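PDB 1WS6: methyltransferase from Thermus thermophilus, which probably transfers a methyl group from S-adenosylmethionine to an acceptor substrate, which may be RNA as in related proteins. Local coordinates for residues A[33-38]-A[140-145]; A[42-47]-A[109-114]; A[50-55]-A[76-81]; A[67-72]-A[95-100]; A[151-156]-A[165-170]. All blocks are in the same frame, centred on the assembly; numbering follows the deposited sequence.

In the fold
The five contacts lie in one Rossmann-like domain built on a seven-stranded mixed sheet with strand order 3-2-1-4-5-7-6 of class I methyltransferases. Interaction 2 pairs the central strands 44-48 and 111-116. On one side of it, interactions 3 and 4 join strand 65-69, the glycine-rich loop before helix 54-61 and helices 73-86 and 97-106; their centres are about 12 Å apart. On the other, interaction 1 packs helix 25-38 on strand 141-148, and interaction 5 closes the C-terminal edge, its centre about 13 Å from that of interaction 1. Along the chain, interactions 2, 3 and 4 nest inside interaction 1, and interaction 5 follows, so the early helix 25-38 is tied to the late strands.

Interaction 1. Residues A[33-38]-A[140-145]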
# COMPACT_ATOMS: atom_id res chain seq x y z
N ASP A 33 10.24 7.91 -3.37
CA ASP A 33 11.56 8.53 -3.47
C ASP A 33 12.27 8.14 -2.18
O ASP A 33 13.45 7.81 -2.18
CB ASP A 33 11.49 10.06 -3.50
CG ASP A 33 11.08 10.62 -4.84
OD1 ASP A 33 11.15 9.90 -5.86
OD2 ASP A 33 10.69 11.81 -4.86
N TYR A 34 11.52 8.19 -1.09
CA TYR A 34 12.04 7.84 0.23
C TYR A 34 12.33 6.35 0.35
O TYR A 34 13.39 5.95 0.80
CB TYR A 34 11.03 8.24 1.30
CG TYR A 34 11.45 7.85 2.69
CD1 TYR A 34 12.51 8.51 3.32
CD2 TYR A 34 10.83 6.81 3.36
CE1 TYR A 34 12.93 8.13 4.58
CE2 TYR A 34 11.24 6.43 4.62
CZ TYR A 34 12.29 7.10 5.23
OH TYR A 34 12.72 6.71 6.47
N LEU A 35 11.37 5.53 -0.05
CA LEU A 35 11.50 4.09 0.04
C LEU A 35 12.67 3.48 -0.72
O LEU A 35 13.32 2.58 -0.21
CB LEU A 35 10.20 3.42 -0.42
CG LEU A 35 9.25 2.97 0.70
CD1 LEU A 35 9.40 3.85 1.92
CD2 LEU A 35 7.82 3.00 0.17
N ARG A 36 12.95 3.96 -1.92
CA ARG A 36 14.08 3.38 -2.64
C ARG A 36 15.39 3.92 -2.04
O ARG A 36 16.43 3.27 -2.10
CB ARG A 36 13.99 3.69 -4.15
CG ARG A 36 14.40 5.09 -4.57
CD ARG A 36 14.33 5.21 -6.10
NE ARG A 36 12.95 5.21 -6.58
CZ ARG A 36 12.19 6.29 -6.63
NH1 ARG A 36 12.68 7.46 -6.25
NH2 ARG A 36 10.93 6.21 -7.05
N LEU A 37 15.31 5.09 -1.42
CA LEU A 37 16.47 5.68 -0.77
C LEU A 37 16.77 4.92 0.52
O LEU A 37 17.93 4.65 0.85
CB LEU A 37 16.20 7.16 -0.46
CG LEU A 37 17.33 8.03 0.07
CD1 LEU A 37 17.71 7.63 1.49
CD2 LEU A 37 18.53 7.91 -0.86
N ARG A 38 15.72 4.55 1.25
CA ARG A 38 15.88 3.85 2.51
C ARG A 38 16.03 2.34 2.39
O ARG A 38 16.62 1.70 3.26
CB ARG A 38 14.72 4.17 3.46
CG ARG A 38 14.76 3.38 4.76
CD ARG A 38 13.95 4.04 5.88
NE ARG A 38 13.96 3.20 7.08
CZ ARG A 38 13.52 3.58 8.27
NH1 ARG A 38 13.04 4.80 8.46
NH2 ARG A 38 13.58 2.73 9.29
N GLY A 140 13.49 -3.37 11.28
CA GLY A 140 14.10 -2.51 10.29
C GLY A 140 13.12 -2.02 9.23
O GLY A 140 13.42 -1.10 8.48
N GLY A 141 11.93 -2.63 9.18
CA GLY A 141 10.94 -2.23 8.20
C GLY A 141 10.07 -1.06 8.60
O GLY A 141 10.30 -0.41 9.62
N LEU A 142 9.04 -0.80 7.80
CA LEU A 142 8.11 0.30 8.03
C LEU A 142 6.64 -0.01 7.86
O LEU A 142 6.26 -0.85 7.05
CB LEU A 142 8.39 1.45 7.07
CG LEU A 142 9.47 2.47 7.36
CD1 LEU A 142 9.48 3.48 6.22
CD2 LEU A 142 9.18 3.15 8.70
N TYR A 143 5.83 0.69 8.65
CA TYR A 143 4.37 0.63 8.57
C TYR A 143 4.07 2.05 8.11
O TYR A 143 4.46 3.01 8.77
CB TYR A 143 3.69 0.40 9.93
CG TYR A 143 3.73 -1.02 10.44
CD1 TYR A 143 4.69 -1.42 11.36
CD2 TYR A 143 2.80 -1.96 10.01
CE1 TYR A 143 4.73 -2.71 11.83
CE2 TYR A 143 2.83 -3.26 10.48
CZ TYR A 143 3.80 -3.63 11.39
OH TYR A 143 3.86 -4.93 11.84
N VAL A 144 3.41 2.19 6.97
CA VAL A 144 3.08 3.50 6.47
C VAL A 144 1.57 3.61 6.42
O VAL A 144 0.90 2.80 5.79
CB VAL A 144 3.64 3.73 5.06
CG1 VAL A 144 3.23 5.11 4.57
CG2 VAL A 144 5.16 3.57 5.08
N LEU A 145 1.04 4.64 7.07
CA LEU A 145 -0.40 4.82 7.13
C LEU A 145 -0.81 6.13 6.45
O LEU A 145 -0.27 7.19 6.77
CB LEU A 145 -0.82 4.82 8.60
CG LEU A 145 -0.01 3.81 9.46
CD1 LEU A 145 -0.27 4.00 10.95
CD2 LEU A 145 -0.36 2.39 9.04
O HOH W 1 16.10 0.74 7.92
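Helix 33-38 runs almost antiparallel to strand 141-145 (168° between their directions, axes 11.3 Å apart), and Leu142 reaches across the gap to meet Tyr34, Leu35 and Arg38. The two methyls of Leu142 divide the work. CD1 comes to the edge of the Tyr34 ring, 3.8 Å from CE2, with the two side chains crossing at about a right angle, and it also lies near Leu35 CD1. CD2 and CG lie over one face of the Arg38 guanidinium, with CG above its centre. That flat group is steered from within the helix: Arg38 NH1 donates to Tyr34 OH at 2.8 Å, almost straight (171°) and in the guanidinium plane. Tyr34 has CG anti to the backbone N (chi1 177°), which carries its ring out toward the strand. A phenylalanine at this position, lacking the hydroxyl, would probably leave Arg38 NH1 without this acceptor and the guanidinium freer to turn. A water accepts a weak bond from Arg38 NE and donates to Gly140 O, while Arg38 NH2 forms a salt bridge with Glu170. The helix-sheet interface is thus apolar inside and closed at its rim by an arginine whose charge is probably steadied by Glu170.

Interaction 2. Residues A[42-47]-A[109-114]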
# COMPACT_ATOMS: atom_id res chain seq x y z
N ARG A 42 15.39 -3.27 -1.41
CA ARG A 42 13.96 -3.54 -1.51
C ARG A 42 13.48 -4.55 -0.49
O ARG A 42 13.82 -4.47 0.68
CB ARG A 42 13.61 -4.04 -2.92
CG ARG A 42 13.91 -3.05 -4.03
CD ARG A 42 13.07 -1.77 -3.92
NE ARG A 42 13.39 -0.84 -5.00
CZ ARG A 42 14.44 -0.01 -5.01
NH1 ARG A 42 15.28 0.01 -3.98
NH2 ARG A 42 14.67 0.76 -6.06
N GLY A 43 12.68 -5.50 -0.95
CA GLY A 43 12.13 -6.51 -0.07
C GLY A 43 10.66 -6.75 -0.38
O GLY A 43 10.20 -6.44 -1.48
N ARG A 44 9.92 -7.29 0.58
CA ARG A 44 8.51 -7.55 0.37
C ARG A 44 7.64 -6.37 0.83
O ARG A 44 7.85 -5.81 1.91
CB ARG A 44 8.10 -8.83 1.10
CG ARG A 44 8.81 -10.08 0.58
CD ARG A 44 7.82 -11.23 0.40
NE ARG A 44 7.07 -11.44 1.62
CZ ARG A 44 5.92 -12.11 1.71
NH1 ARG A 44 5.37 -12.65 0.63
NH2 ARG A 44 5.32 -12.20 2.88
N PHE A 45 6.68 -6.01 -0.01
CA PHE A 45 5.77 -4.88 0.21
C PHE A 45 4.34 -5.40 0.36
O PHE A 45 3.86 -6.15 -0.48
CB PHE A 45 5.90 -3.92 -0.98
CG PHE A 45 5.19 -2.60 -0.81
CD1 PHE A 45 3.83 -2.48 -1.04
CD2 PHE A 45 5.90 -1.47 -0.43
CE1 PHE A 45 3.20 -1.27 -0.91
CE2 PHE A 45 5.27 -0.25 -0.30
CZ PHE A 45 3.93 -0.14 -0.54
N LEU A 46 3.67 -4.98 1.42
CA LEU A 46 2.30 -5.42 1.70
C LEU A 46 1.34 -4.25 1.51
O LEU A 46 1.53 -3.18 2.08
CB LEU A 46 2.21 -5.91 3.16
CG LEU A 46 1.09 -6.87 3.62
CD1 LEU A 46 0.52 -6.43 4.96
CD2 LEU A 46 -0.02 -6.93 2.58
N ASP A 47 0.31 -4.45 0.70
CA ASP A 47 -0.65 -3.38 0.46
C ASP A 47 -2.09 -3.83 0.67
O ASP A 47 -2.77 -4.22 -0.28
CB ASP A 47 -0.48 -2.81 -0.95
CG ASP A 47 -1.54 -1.75 -1.30
OD1 ASP A 47 -2.14 -1.16 -0.38
OD2 ASP A 47 -1.76 -1.50 -2.50
N GLU A 109 4.30 -15.12 7.45
CA GLU A 109 4.54 -14.13 6.41
C GLU A 109 5.21 -12.89 6.99
O GLU A 109 4.86 -12.44 8.09
CB GLU A 109 3.22 -13.73 5.75
CG GLU A 109 2.54 -14.85 5.00
CD GLU A 109 3.19 -15.11 3.67
OE1 GLU A 109 4.43 -14.96 3.56
OE2 GLU A 109 2.46 -15.48 2.72
N ARG A 110 6.17 -12.35 6.26
CA ARG A 110 6.85 -11.14 6.69
C ARG A 110 7.18 -10.20 5.54
O ARG A 110 7.43 -10.62 4.41
CB ARG A 110 8.10 -11.49 7.51
CG ARG A 110 7.82 -11.31 8.99
CD ARG A 110 8.37 -12.45 9.80
NE ARG A 110 7.81 -12.47 11.15
CZ ARG A 110 6.53 -12.69 11.44
NH1 ARG A 110 5.65 -12.91 10.46
NH2 ARG A 110 6.13 -12.73 12.70
N PHE A 111 7.17 -8.91 5.85
CA PHE A 111 7.41 -7.87 4.86
C PHE A 111 8.33 -6.79 5.38
O PHE A 111 8.46 -6.60 6.59
CB PHE A 111 6.09 -7.22 4.46
CG PHE A 111 5.04 -8.19 4.03
CD1 PHE A 111 4.80 -8.43 2.69
CD2 PHE A 111 4.28 -8.87 4.98
CE1 PHE A 111 3.83 -9.34 2.30
CE2 PHE A 111 3.31 -9.77 4.60
CZ PHE A 111 3.08 -10.01 3.26
N THR A 112 8.94 -6.07 4.45
CA THR A 112 9.82 -4.97 4.81
C THR A 112 9.01 -3.68 4.97
O THR A 112 9.32 -2.82 5.79
CB THR A 112 10.89 -4.80 3.73
OG1 THR A 112 11.66 -6.01 3.66
CG2 THR A 112 11.80 -3.62 4.03
N VAL A 113 7.94 -3.57 4.18
CA VAL A 113 7.08 -2.40 4.22
C VAL A 113 5.62 -2.79 4.12
O VAL A 113 5.25 -3.69 3.35
CB VAL A 113 7.37 -1.43 3.07
CG1 VAL A 113 6.39 -0.27 3.10
CG2 VAL A 113 8.80 -0.93 3.16
N ALA A 114 4.78 -2.14 4.91
CA ALA A 114 3.35 -2.40 4.87
C ALA A 114 2.66 -1.05 4.77
O ALA A 114 2.63 -0.29 5.74
CB ALA A 114 2.91 -3.14 6.13
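The Phe111 ring is sandwiched between Arg44 on one face and Leu46 on the other. The Arg44 guanidinium lies nearly flat on it, planes 16° apart and centres 4.0 Å apart, in an off-centre cation-pi stack that brings NH2 over the rim. From the opposite side Leu46 CG sits above the middle of the ring, 3.7 Å from its centroid, as a CH-pi contact. Two further partners fix the guanidinium. It grips Arg110 O side-on, in its own plane, with NE at 2.9 Å and NH2 at 3.0 Å from that oxygen. NH2 also makes a salt bridge to Glu109 OE1, though its hydrogen bond there is weak. Bends at chi2 and chi3 (-135° and -53°) fold the Arg44 chain back to this place. Behind the side chains stands parallel strand pairing: Leu46 N donates to Val113 O at 2.8 Å, and Arg44 O accepts from both Thr112 N and Val113 N where the chain turns a corner at Thr112. On the other face of the sheet Phe45 CE2 touches Val113 CG1 at 3.6 Å. Farther out, Glu138 bonds Thr112 OG1, and Val67 of the next strand packs on both Arg44 and Phe111. At this end of the two central strands, an aromatic ring, a carbonyl and a carboxylate thus share one guanidinium, which probably stabilises its charge and holds it flat against the ring.

Interaction 3. Residues A[50-55]-A[76-81]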
# COMPACT_ATOMS: atom_id res chain seq x y z
N ALA A 50 -5.74 -2.49 -1.09
CA ALA A 50 -5.26 -2.06 -2.39
C ALA A 50 -6.56 -1.80 -3.15
O ALA A 50 -7.60 -2.33 -2.78
CB ALA A 50 -4.48 -3.18 -3.05
N GLY A 51 -6.52 -0.97 -4.17
CA GLY A 51 -7.76 -0.75 -4.91
C GLY A 51 -7.50 -1.33 -6.28
O GLY A 51 -7.44 -2.56 -6.44
N SER A 52 -7.34 -0.46 -7.26
CA SER A 52 -7.03 -0.90 -8.60
C SER A 52 -5.56 -1.30 -8.50
O SER A 52 -5.02 -1.93 -9.40
CB SER A 52 -7.17 0.26 -9.59
OG SER A 52 -8.46 0.85 -9.48
N GLY A 53 -4.93 -0.91 -7.38
CA GLY A 53 -3.54 -1.24 -7.13
C GLY A 53 -2.49 -0.15 -7.31
O GLY A 53 -1.30 -0.45 -7.39
N ALA A 54 -2.91 1.11 -7.34
CA ALA A 54 -1.98 2.21 -7.54
C ALA A 54 -0.67 2.11 -6.76
O ALA A 54 0.42 2.15 -7.33
CB ALA A 54 -2.66 3.53 -7.24
N VAL A 55 -0.76 1.98 -5.44
CA VAL A 55 0.44 1.91 -4.62
C VAL A 55 1.15 0.56 -4.67
O VAL A 55 2.37 0.50 -4.84
CB VAL A 55 0.12 2.31 -3.15
CG1 VAL A 55 -0.97 1.40 -2.58
CG2 VAL A 55 1.39 2.25 -2.31
N VAL A 76 -10.98 -5.93 -7.35
CA VAL A 76 -10.09 -7.05 -7.64
C VAL A 76 -10.05 -7.32 -9.14
O VAL A 76 -9.00 -7.64 -9.69
CB VAL A 76 -10.53 -8.33 -6.90
CG1 VAL A 76 -9.69 -9.51 -7.36
CG2 VAL A 76 -10.37 -8.14 -5.40
N ARG A 77 -11.20 -7.19 -9.78
CA ARG A 77 -11.30 -7.41 -11.21
C ARG A 77 -10.38 -6.41 -11.89
O ARG A 77 -9.55 -6.78 -12.71
CB ARG A 77 -12.75 -7.20 -11.66
CG ARG A 77 -13.03 -7.56 -13.11
CD ARG A 77 -14.53 -7.51 -13.40
NE ARG A 77 -14.84 -8.08 -14.71
CZ ARG A 77 -16.06 -8.38 -15.13
NH1 ARG A 77 -17.12 -8.17 -14.35
NH2 ARG A 77 -16.24 -8.92 -16.34
N LEU A 78 -10.51 -5.14 -11.53
CA LEU A 78 -9.67 -4.10 -12.09
C LEU A 78 -8.20 -4.30 -11.72
O LEU A 78 -7.30 -4.02 -12.52
CB LEU A 78 -10.12 -2.73 -11.61
CG LEU A 78 -11.47 -2.28 -12.15
CD1 LEU A 78 -11.69 -0.82 -11.80
CD2 LEU A 78 -11.51 -2.47 -13.67
N LEU A 79 -7.97 -4.78 -10.51
CA LEU A 79 -6.63 -5.02 -10.01
C LEU A 79 -5.89 -6.01 -10.91
O LEU A 79 -4.74 -5.80 -11.28
CB LEU A 79 -6.70 -5.57 -8.59
CG LEU A 79 -5.54 -5.26 -7.65
CD1 LEU A 79 -5.51 -6.33 -6.57
CD2 LEU A 79 -4.23 -5.25 -8.39
N LYS A 80 -6.58 -7.09 -11.25
CA LYS A 80 -6.00 -8.12 -12.10
C LYS A 80 -5.77 -7.60 -13.50
O LYS A 80 -4.77 -7.94 -14.15
CB LYS A 80 -6.90 -9.35 -12.10
CG LYS A 80 -6.98 -10.00 -10.73
CD LYS A 80 -7.78 -11.29 -10.74
CE LYS A 80 -7.80 -11.92 -9.35
NZ LYS A 80 -8.58 -13.19 -9.30
N GLU A 81 -6.70 -6.79 -13.99
CA GLU A 81 -6.54 -6.22 -15.31
C GLU A 81 -5.30 -5.34 -15.29
O GLU A 81 -4.53 -5.31 -16.25
CB GLU A 81 -7.76 -5.36 -15.71
CG GLU A 81 -9.07 -6.13 -15.80
CD GLU A 81 -10.14 -5.37 -16.57
OE1 GLU A 81 -11.31 -5.82 -16.58
OE2 GLU A 81 -9.81 -4.32 -17.18
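The flat groups that meet Leu79 are the peptide units Gly51-Ser52 and Ser52-Gly53, and both turn their carbonyl oxygens toward it. They belong to the glycine-rich loop between strand 44-48 and helix 54-61. Its pattern of Gly51, Gly53 and Gly56 is consistent with the GxGxxG loop of Rossmann-type folds, which in class I methyltransferases lies beside S-adenosylmethionine. Helix 73-86, the next helix along the chain, backs this loop. Leu79 does most of the touching, with CG 3.5 Å from Gly51 O and CD2 3.6 Å from Ser52 O. Its CG stands anti to the backbone N (chi1 -151°), which brings the branch up to the two carbonyl oxygens, and CD2 ends near Gly53 CA. A side chain on Gly53 would point toward this leucine and crowd CD2, and the backbone angles of Gly53 also suit a glycine. Leu78, one residue earlier on the helix, brings CD1 to 4.3 Å from Ser52 OG. The interface thus sets an apolar helix flank against polar loop backbone, and the oxygen of Ser52 finds its hydrogen-bond donor in Asn82 ND2 of the same helix. Leu79 also packs on Leu68 and Val92 of the sheet, so it is wedged between loop and strands. The backbone joins in as well: Leu79 CA approaches Ser52 O at 3.5 Å in a nearly straight CA-H...O contact, 165° at the hydrogen.

Interaction 4. Residues A[67-72]-A[95-100]; sequences VLVEKD and LPVEVF
Helix 97-106 packs on one face of the central sheet of the Rossmann-like fold, and here its start meets strand 65-69, where Val69 packs against the first turn of the helix and the residues leading into it. Val69 CG1 stands over the centre of the Phe100 ring, 4.0 Å from its centroid and 11° off the normal, a CH-pi contact. Val69 CG2 lies 3.2 Å from Leu95 O, 4.1 Å from Val97 CG2 and 4.2 Å from Leu95 CD1. Phe100 has CG anti to its own N (chi1 173°), which lays the ring back along the strand until CZ comes within 4.2 Å of Val67 CG1. With only an alanine at Val69, the methyls over Phe100 and against Leu95 would be missing, which would probably open a gap above the ring and let it shift. Leu46 and Val93 of the neighbouring strands also touch that ring. Past the strand end, Lys71 CB rests 3.8 Å from Pro96 N, and Pro96 O accepts from both Val99 N and Phe100 N. Asp72 caps the next helix, 73-86, through OD2 to Glu74 N, and its own N donates to Glu70 OE1 at 2.9 Å, meeting that oxygen from above the carboxylate plane.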
# COMPACT_ATOMS: atom_id res chain seq x y z
N VAL A 67 2.45 -7.75 -2.36
CA VAL A 67 1.29 -8.56 -2.02
C VAL A 67 0.15 -7.57 -1.82
O VAL A 67 0.22 -6.72 -0.95
CB VAL A 67 1.51 -9.34 -0.72
CG1 VAL A 67 0.20 -9.97 -0.26
CG2 VAL A 67 2.55 -10.41 -0.95
N LEU A 68 -0.89 -7.70 -2.62
CA LEU A 68 -2.03 -6.79 -2.53
C LEU A 68 -3.29 -7.53 -2.12
O LEU A 68 -3.69 -8.50 -2.77
CB LEU A 68 -2.26 -6.12 -3.88
CG LEU A 68 -1.14 -5.21 -4.41
CD1 LEU A 68 0.10 -6.02 -4.76
CD2 LEU A 68 -1.65 -4.47 -5.63
N VAL A 69 -3.92 -7.07 -1.04
CA VAL A 69 -5.14 -7.70 -0.60
C VAL A 69 -6.27 -6.67 -0.70
O VAL A 69 -6.12 -5.53 -0.29
CB VAL A 69 -4.98 -8.31 0.84
CG1 VAL A 69 -3.79 -7.71 1.53
CG2 VAL A 69 -6.24 -8.14 1.65
N GLU A 70 -7.38 -7.10 -1.31
CA GLU A 70 -8.55 -6.25 -1.55
C GLU A 70 -9.81 -7.12 -1.53
O GLU A 70 -9.84 -8.19 -2.14
CB GLU A 70 -8.40 -5.55 -2.92
CG GLU A 70 -9.65 -4.89 -3.46
CD GLU A 70 -10.24 -3.88 -2.51
OE1 GLU A 70 -11.49 -3.79 -2.43
OE2 GLU A 70 -9.47 -3.17 -1.82
N LYS A 71 -10.85 -6.67 -0.84
CA LYS A 71 -12.08 -7.44 -0.69
C LYS A 71 -13.15 -7.29 -1.76
O LYS A 71 -13.87 -8.24 -2.04
CB LYS A 71 -12.73 -7.10 0.65
CG LYS A 71 -13.12 -5.63 0.76
CD LYS A 71 -13.87 -5.35 2.04
CE LYS A 71 -13.77 -3.87 2.41
NZ LYS A 71 -14.22 -2.99 1.29
N ASP A 72 -13.26 -6.10 -2.32
CA ASP A 72 -14.25 -5.79 -3.34
C ASP A 72 -13.97 -6.49 -4.67
O ASP A 72 -13.04 -6.13 -5.39
CB ASP A 72 -14.29 -4.27 -3.54
CG ASP A 72 -15.30 -3.83 -4.59
OD1 ASP A 72 -15.37 -2.61 -4.86
OD2 ASP A 72 -16.01 -4.69 -5.16
N LEU A 95 -9.60 -10.90 -0.44
CA LEU A 95 -10.32 -11.12 0.80
C LEU A 95 -10.15 -9.94 1.73
O LEU A 95 -9.23 -9.13 1.56
CB LEU A 95 -9.85 -12.42 1.46
CG LEU A 95 -8.35 -12.59 1.63
CD1 LEU A 95 -7.90 -11.80 2.83
CD2 LEU A 95 -8.02 -14.06 1.82
N PRO A 96 -11.05 -9.81 2.72
CA PRO A 96 -11.01 -8.73 3.69
C PRO A 96 -9.70 -8.71 4.47
O PRO A 96 -9.14 -9.75 4.80
CB PRO A 96 -12.23 -9.01 4.57
CG PRO A 96 -12.41 -10.48 4.46
CD PRO A 96 -12.15 -10.74 3.00
N VAL A 97 -9.22 -7.50 4.75
CA VAL A 97 -7.97 -7.34 5.47
C VAL A 97 -8.03 -7.99 6.85
O VAL A 97 -7.03 -8.51 7.35
CB VAL A 97 -7.64 -5.85 5.62
CG1 VAL A 97 -6.36 -5.66 6.41
CG2 VAL A 97 -7.53 -5.23 4.23
N GLU A 98 -9.21 -7.96 7.46
CA GLU A 98 -9.42 -8.53 8.79
C GLU A 98 -9.27 -10.06 8.82
O GLU A 98 -9.13 -10.66 9.88
CB GLU A 98 -10.80 -8.12 9.31
CG GLU A 98 -11.95 -8.47 8.36
CD GLU A 98 -13.32 -8.22 8.97
OE1 GLU A 98 -13.72 -7.05 9.13
OE2 GLU A 98 -14.01 -9.22 9.29
N VAL A 99 -9.31 -10.68 7.65
CA VAL A 99 -9.15 -12.13 7.57
C VAL A 99 -7.70 -12.41 7.19
O VAL A 99 -7.06 -13.31 7.74
CB VAL A 99 -10.07 -12.78 6.50
CG1 VAL A 99 -9.73 -14.27 6.37
CG2 VAL A 99 -11.53 -12.60 6.88
N PHE A 100 -7.18 -11.61 6.27
CA PHE A 100 -5.80 -11.78 5.80
C PHE A 100 -4.73 -11.66 6.88
O PHE A 100 -3.86 -12.53 6.99
CB PHE A 100 -5.48 -10.75 4.70
CG PHE A 100 -4.04 -10.75 4.30
CD1 PHE A 100 -3.56 -11.67 3.37
CD2 PHE A 100 -3.14 -9.85 4.86
CE1 PHE A 100 -2.22 -11.69 3.01
CE2 PHE A 100 -1.81 -9.86 4.51
CZ PHE A 100 -1.34 -10.78 3.58

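Interaction 5. Residues A[151-156]-A[165-170]; sequences LYLPLG and ALTLVE
Leu155 and Val169 meet with Leu155 CB against Val169 CG2, 3.7 Å apart, while the end of the leucine leads away toward Leu132 of helix 126-134. Val169 presents this branch because CG2 is anti to the carbonyl carbon and CG1 anti to the backbone N (chi1 -170°); CG1 then comes to lie near Leu155 O. One step on, Gly156 runs close alongside the strand. Its CA makes a CA-H...O contact to Leu168 O at 3.5 Å, and a CB modelled on it would clash with that same oxygen, so the absence of a side chain permits the close approach. Thr167, two residues before Val169, points its side chain toward the loop. The methyl CG2 approaches Gly156 N at 4.1 Å. The hydroxyl OG1 is hydrogen-bonded to a water at 2.7 Å, and the same water accepts from Leu153 N at 3.0 Å, bridging the strand to the loop backbone. OG1 is further hydrogen-bonded to His147 of strand 141-148, which helps fix its rotation. Leu153 turns its own side chain inward, its CB near Thr167 OG1 and its end on Leu145 and Phe128. The contact therefore combines a small apolar patch at one end with a water-mediated polar link at the other. It belongs to the C-terminal edge of the class I methyltransferase fold, where the loop after strand 141-148 leads into the antiparallel hairpin of strands 157-161 and 164-170.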
# COMPACT_ATOMS: atom_id res chain seq x y z
N LEU A 151 -6.36 13.68 11.12
CA LEU A 151 -6.30 12.49 11.97
C LEU A 151 -4.87 12.46 12.49
O LEU A 151 -3.93 12.61 11.70
CB LEU A 151 -6.59 11.25 11.12
CG LEU A 151 -6.92 9.92 11.81
CD1 LEU A 151 -5.73 9.00 11.77
CD2 LEU A 151 -7.40 10.18 13.24
N TYR A 152 -4.68 12.29 13.79
CA TYR A 152 -3.33 12.27 14.35
C TYR A 152 -2.96 11.01 15.14
O TYR A 152 -3.71 10.56 16.00
CB TYR A 152 -3.10 13.47 15.27
CG TYR A 152 -1.69 13.48 15.84
CD1 TYR A 152 -0.59 13.74 15.04
CD2 TYR A 152 -1.46 13.15 17.17
CE1 TYR A 152 0.69 13.67 15.52
CE2 TYR A 152 -0.16 13.07 17.67
CZ TYR A 152 0.90 13.32 16.84
OH TYR A 152 2.18 13.20 17.31
N LEU A 153 -1.78 10.47 14.84
CA LEU A 153 -1.27 9.28 15.53
C LEU A 153 0.11 9.62 16.08
O LEU A 153 0.93 10.22 15.39
CB LEU A 153 -1.13 8.10 14.57
CG LEU A 153 -2.34 7.47 13.90
CD1 LEU A 153 -2.97 8.44 12.93
CD2 LEU A 153 -1.90 6.22 13.16
N PRO A 154 0.38 9.24 17.33
CA PRO A 154 1.68 9.50 17.97
C PRO A 154 2.67 8.36 17.71
O PRO A 154 3.78 8.35 18.23
CB PRO A 154 1.31 9.58 19.44
CG PRO A 154 0.28 8.49 19.55
CD PRO A 154 -0.58 8.71 18.32
N LEU A 155 2.26 7.41 16.88
CA LEU A 155 3.08 6.24 16.58
C LEU A 155 4.40 6.55 15.88
O LEU A 155 5.38 5.81 16.06
CB LEU A 155 2.29 5.25 15.73
CG LEU A 155 1.12 4.52 16.41
CD1 LEU A 155 1.62 3.79 17.64
CD2 LEU A 155 0.05 5.52 16.81
N GLY A 156 4.45 7.62 15.11
CA GLY A 156 5.68 7.95 14.41
C GLY A 156 5.67 9.31 13.78
O GLY A 156 4.78 10.12 14.02
N ALA A 165 -2.03 12.92 4.92
CA ALA A 165 -0.80 12.79 5.67
C ALA A 165 -0.37 11.33 5.66
O ALA A 165 -1.19 10.43 5.44
CB ALA A 165 -1.01 13.26 7.10
N LEU A 166 0.91 11.10 5.87
CA LEU A 166 1.43 9.75 5.94
C LEU A 166 2.12 9.64 7.28
O LEU A 166 2.88 10.54 7.66
CB LEU A 166 2.44 9.48 4.83
CG LEU A 166 1.92 9.22 3.41
CD1 LEU A 166 3.11 9.03 2.47
CD2 LEU A 166 1.02 7.99 3.39
N THR A 167 1.84 8.58 8.02
CA THR A 167 2.49 8.38 9.30
C THR A 167 3.40 7.19 9.11
O THR A 167 2.94 6.12 8.71
CB THR A 167 1.49 8.07 10.43
OG1 THR A 167 0.82 9.28 10.82
CG2 THR A 167 2.21 7.49 11.64
N LEU A 168 4.68 7.37 9.38
CA LEU A 168 5.64 6.29 9.22
C LEU A 168 6.10 5.75 10.56
O LEU A 168 6.60 6.49 11.41
CB LEU A 168 6.83 6.76 8.38
CG LEU A 168 6.42 7.17 6.96
CD1 LEU A 168 5.71 8.52 6.96
CD2 LEU A 168 7.65 7.25 6.09
N VAL A 169 5.90 4.45 10.76
CA VAL A 169 6.27 3.80 12.00
C VAL A 169 7.39 2.81 11.75
O VAL A 169 7.23 1.84 10.99
CB VAL A 169 5.06 3.07 12.61
CG1 VAL A 169 5.39 2.60 14.02
CG2 VAL A 169 3.84 3.98 12.61
N GLU A 170 8.52 3.06 12.40
CA GLU A 170 9.68 2.20 12.24
C GLU A 170 9.62 0.98 13.14
O GLU A 170 8.99 0.99 14.20
CB GLU A 170 10.95 3.00 12.52
CG GLU A 170 11.24 4.03 11.44
CD GLU A 170 12.58 4.71 11.62
OE1 GLU A 170 13.59 3.99 11.75
OE2 GLU A 170 12.63 5.96 11.62
O HOH W 2 -0.02 11.18 12.51